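Long-range contact in glycerophosphodiester phosphodiesterase (Cytophaga hutchinsonii ATCC 33406, PDB 3CH0), which belongs to the glycerophosphodiester phosphodiesterase family, whose members are built on a TIM-barrel fold: residues T243-E248 with I261-P266. Sequence-based numbering, arbitrary orientation.
With EDO (1,2-ethanediol), chain H; EDO (1,2-ethanediol), chain E.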
ATOM      1  N   THR A 243       5.074   9.559   0.132  1.00  9.72           N
ATOM      2  CA  THR A 243       5.632   8.677   1.114  1.00  9.65           C
ATOM      3  C   THR A 243       6.676   9.544   1.802  1.00 10.32           C
ATOM      4  O   THR A 243       7.627  10.024   1.166  1.00 11.10           O
ATOM      5  CB  THR A 243       6.244   7.436   0.450  1.00 10.60           C
ATOM      6  OG1 THR A 243       5.184   6.675  -0.167  1.00 10.96           O
ATOM      7  CG2 THR A 243       6.944   6.532   1.458  1.00 10.91           C
ATOM      8  N   VAL A 244       6.501   9.750   3.100  1.00  8.57           N
ATOM      9  CA  VAL A 244       7.202  10.787   3.860  1.00  9.67           C
ATOM     10  C   VAL A 244       8.238  10.178   4.786  1.00 10.83           C
ATOM     11  O   VAL A 244       7.899   9.460   5.701  1.00 10.64           O
ATOM     12  CB  VAL A 244       6.232  11.672   4.607  1.00 10.50           C
ATOM     13  CG1 VAL A 244       6.961  12.922   5.111  1.00 10.47           C
ATOM     14  CG2 VAL A 244       4.990  12.072   3.742  1.00 10.30           C
ATOM     15  N   ASN A 245       9.533  10.452   4.497  1.00 11.12           N
ATOM     16  CA  ASN A 245      10.629   9.642   5.017  1.00 10.24           C
ATOM     17  C   ASN A 245      11.636  10.421   5.880  1.00 11.53           C
ATOM     18  O   ASN A 245      12.727   9.925   6.145  1.00 13.41           O
ATOM     19  CB  ASN A 245      11.357   8.933   3.857  1.00 10.40           C
ATOM     20  CG  ASN A 245      10.515   7.785   3.272  1.00  9.02           C
ATOM     21  OD1 ASN A 245       9.559   7.375   3.944  1.00 11.81           O
ATOM     22  ND2 ASN A 245      10.931   7.228   2.132  1.00 11.69           N
ATOM     23  N   THR A 246      11.293  11.637   6.297  1.00 12.08           N
ATOM     24  CA  THR A 246      12.133  12.414   7.200  1.00 12.65           C
ATOM     25  C   THR A 246      11.288  12.952   8.330  1.00 12.80           C
ATOM     26  O   THR A 246      10.108  13.239   8.138  1.00 12.27           O
ATOM     27  CB  THR A 246      12.951  13.567   6.536  1.00 13.62           C
ATOM     28  OG1 THR A 246      12.048  14.584   6.085  1.00 13.95           O
ATOM     29  CG2 THR A 246      13.792  13.023   5.413  1.00 13.03           C
ATOM     30  N   LYS A 247      11.887  13.091   9.518  1.00 13.32           N
ATOM     31  CA  LYS A 247      11.218  13.598  10.654  1.00 15.54           C
ATOM     32  C   LYS A 247      10.703  15.008  10.410  1.00 13.70           C
ATOM     33  O   LYS A 247       9.596  15.339  10.772  1.00 12.90           O
ATOM     34  CB  LYS A 247      12.213  13.582  11.826  1.00 15.59           C
ATOM     35  CG  LYS A 247      11.697  14.230  13.070  1.00 18.52           C
ATOM     36  CD  LYS A 247      12.750  14.167  14.214  1.00 19.36           C
ATOM     37  CE  LYS A 247      12.162  14.674  15.537  1.00 32.38           C
ATOM     38  NZ  LYS A 247      13.289  14.813  16.548  1.00 32.76           N
ATOM     39  N   GLU A 248      11.516  15.849   9.798  1.00 14.34           N
ATOM     40  CA  GLU A 248      11.146  17.248   9.648  1.00 13.15           C
ATOM     41  C   GLU A 248       9.913  17.362   8.723  1.00 12.14           C
ATOM     42  O   GLU A 248       9.042  18.184   8.938  1.00 14.29           O
ATOM     43  CB  GLU A 248      12.310  18.041   9.059  1.00 15.07           C
ATOM     44  CG  GLU A 248      13.501  18.157   9.964  1.00 22.07           C
ATOM     45  CD  GLU A 248      14.409  16.915   9.971  1.00 28.89           C
ATOM     46  OE1 GLU A 248      14.233  15.964   9.175  1.00 21.22           O
ATOM     47  OE2 GLU A 248      15.319  16.897  10.825  1.00 39.62           O
ATOM     48  N   ILE A 261       0.241   9.567   8.201  1.00 10.24           N
ATOM     49  CA  ILE A 261       1.450   9.561   7.358  1.00  8.64           C
ATOM     50  C   ILE A 261       1.717   8.161   6.893  1.00 10.96           C
ATOM     51  O   ILE A 261       1.651   7.228   7.675  1.00 11.85           O
ATOM     52  CB  ILE A 261       2.691  10.043   8.130  1.00 12.15           C
ATOM     53  CG1 ILE A 261       2.548  11.543   8.406  1.00 13.45           C
ATOM     54  CG2 ILE A 261       4.060   9.720   7.401  1.00 12.88           C
ATOM     55  CD1 ILE A 261       2.854  12.470   7.241  1.00 12.18           C
ATOM     56  N   ILE A 262       2.013   8.050   5.593  1.00  8.71           N
ATOM     57  CA  ILE A 262       2.536   6.836   4.998  1.00  7.25           C
ATOM     58  C   ILE A 262       4.057   7.043   4.865  1.00  8.08           C
ATOM     59  O   ILE A 262       4.485   7.915   4.138  1.00 10.66           O
ATOM     60  CB  ILE A 262       1.802   6.511   3.669  1.00  8.78           C
ATOM     61  CG1 ILE A 262       0.310   6.254   3.898  1.00 10.67           C
ATOM     62  CG2 ILE A 262       2.579   5.373   2.856  1.00  8.87           C
ATOM     63  CD1 ILE A 262      -0.506   6.524   2.667  1.00  9.95           C
ATOM     64  N   THR A 263       4.809   6.132   5.476  1.00  9.27           N
ATOM     65  CA  THR A 263       6.256   6.244   5.497  1.00  7.83           C
ATOM     66  C   THR A 263       7.006   4.930   5.377  1.00  8.51           C
ATOM     67  O   THR A 263       6.585   3.920   5.930  1.00  8.96           O
ATOM     68  CB  THR A 263       6.714   6.920   6.832  1.00 11.18           C
ATOM     69  OG1 THR A 263       8.155   7.061   6.863  1.00 10.08           O
ATOM     70  CG2 THR A 263       6.292   6.156   8.106  1.00  9.98           C
ATOM     71  N   ASP A 264       8.134   4.976   4.666  1.00  9.49           N
ATOM     72  CA  ASP A 264       9.033   3.816   4.588  1.00  7.72           C
ATOM     73  C   ASP A 264       9.763   3.549   5.908  1.00  7.69           C
ATOM     74  O   ASP A 264      10.347   2.488   6.058  1.00  9.62           O
ATOM     75  CB  ASP A 264      10.071   4.025   3.478  1.00  9.94           C
ATOM     76  CG  ASP A 264       9.455   3.921   2.121  1.00 11.11           C
ATOM     77  OD1 ASP A 264       8.675   2.953   1.894  1.00 11.50           O
ATOM     78  OD2 ASP A 264       9.745   4.791   1.271  1.00 11.94           O
ATOM     79  N   TYR A 265       9.819   4.565   6.778  1.00  9.19           N
ATOM     80  CA  TYR A 265      10.557   4.537   8.036  1.00 10.52           C
ATOM     81  C   TYR A 265       9.648   4.789   9.237  1.00  9.05           C
ATOM     82  O   TYR A 265       9.728   5.825   9.946  1.00 10.54           O
ATOM     83  CB  TYR A 265      11.685   5.581   7.952  1.00 10.10           C
ATOM     84  CG  TYR A 265      12.706   5.331   6.890  1.00 10.63           C
ATOM     85  CD1 TYR A 265      13.759   4.437   7.119  1.00 11.03           C
ATOM     86  CD2 TYR A 265      12.615   5.943   5.690  1.00 13.94           C
ATOM     87  CE1 TYR A 265      14.723   4.211   6.157  1.00 12.65           C
ATOM     88  CE2 TYR A 265      13.530   5.689   4.687  1.00 13.47           C
ATOM     89  CZ  TYR A 265      14.606   4.857   4.944  1.00 15.56           C
ATOM     90  OH  TYR A 265      15.505   4.632   3.940  1.00 14.25           O
ATOM     91  N   PRO A 266       8.723   3.847   9.509  1.00  9.97           N
ATOM     92  CA  PRO A 266       7.780   4.056  10.601  1.00 11.56           C
ATOM     93  C   PRO A 266       8.484   4.145  11.973  1.00 13.45           C
ATOM     94  O   PRO A 266       7.924   4.718  12.899  1.00 11.45           O
ATOM     95  CB  PRO A 266       6.810   2.896  10.475  1.00 10.00           C
ATOM     96  CG  PRO A 266       7.576   1.810   9.801  1.00 10.88           C
ATOM     97  CD  PRO A 266       8.465   2.576   8.806  1.00 11.25           C
TER
HETATM   98  C1  EDO H 278       9.457  12.698   0.191  1.00 17.37           C
HETATM   99  O1  EDO H 278       9.825  14.096   0.209  1.00 14.57           O
HETATM  100  C2  EDO H 278      10.466  11.836   0.956  1.00 13.94           C
HETATM  101  O2  EDO H 278      10.531  12.051   2.353  1.00 12.77           O
HETATM  102  C1  EDO E 275       6.526  11.562  -2.247  1.00 30.99           C
HETATM  103  O1  EDO E 275       6.781  10.175  -2.353  1.00 23.64           O
HETATM  104  C2  EDO E 275       7.483  12.369  -3.128  1.00 24.91           C
HETATM  105  O2  EDO E 275       6.979  12.493  -4.458  1.00 28.94           O
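With chi1 of -73°, the amide carbon of Asn245 stands anti to its own carbonyl carbon and faces Asp264; Thr263 holds OG1 anti to its backbone N (chi1 -179°), which aims the hydroxyl at Val244. The Asn245 amide then grips Asp264 twice. Asn245 OD1 accepts a hydrogen bond from Asp264 N at 2.9 Å, the donor tilted out of the carbonyl plane. Its ND2 gives a nearly straight bond of 2.8 Å to Asp264 OD2, which lies close to the amide plane and uses its anti lone pair, although amide and carboxylate are turned 49° apart. The Asn245 amide also meets the edge of the Tyr265 ring at right angles: Asn245 CG lies in the ring plane, 3.7 Å from Tyr265 CD2. One step back, Thr263 OG1 donates to Val244 O at 2.7 Å and accepts from Tyr265 N, closing an ST turn at the end of the strand. Val244 N donates a hydrogen bond to Ile262 O (2.9 Å), and Thr243 CA sends a CA-H...O contact to the same oxygen. Thr243 CG2 packs on Asp264 OD2, while Val244 CB rests against Ile261 CG2, beside Leu253 of helix 247-256. The contact thus ties the loop leading into that helix to the end of barrel strand 260-263. With OD2 held by an Arg18 salt bridge and the Asn245 amide, and OD1 by a hydrogen bond with His14, the buried Asp264 carboxylate is gripped at both oxygens, which should limit its rotation; Arg18 and the amide N-H probably stabilise its negative charge.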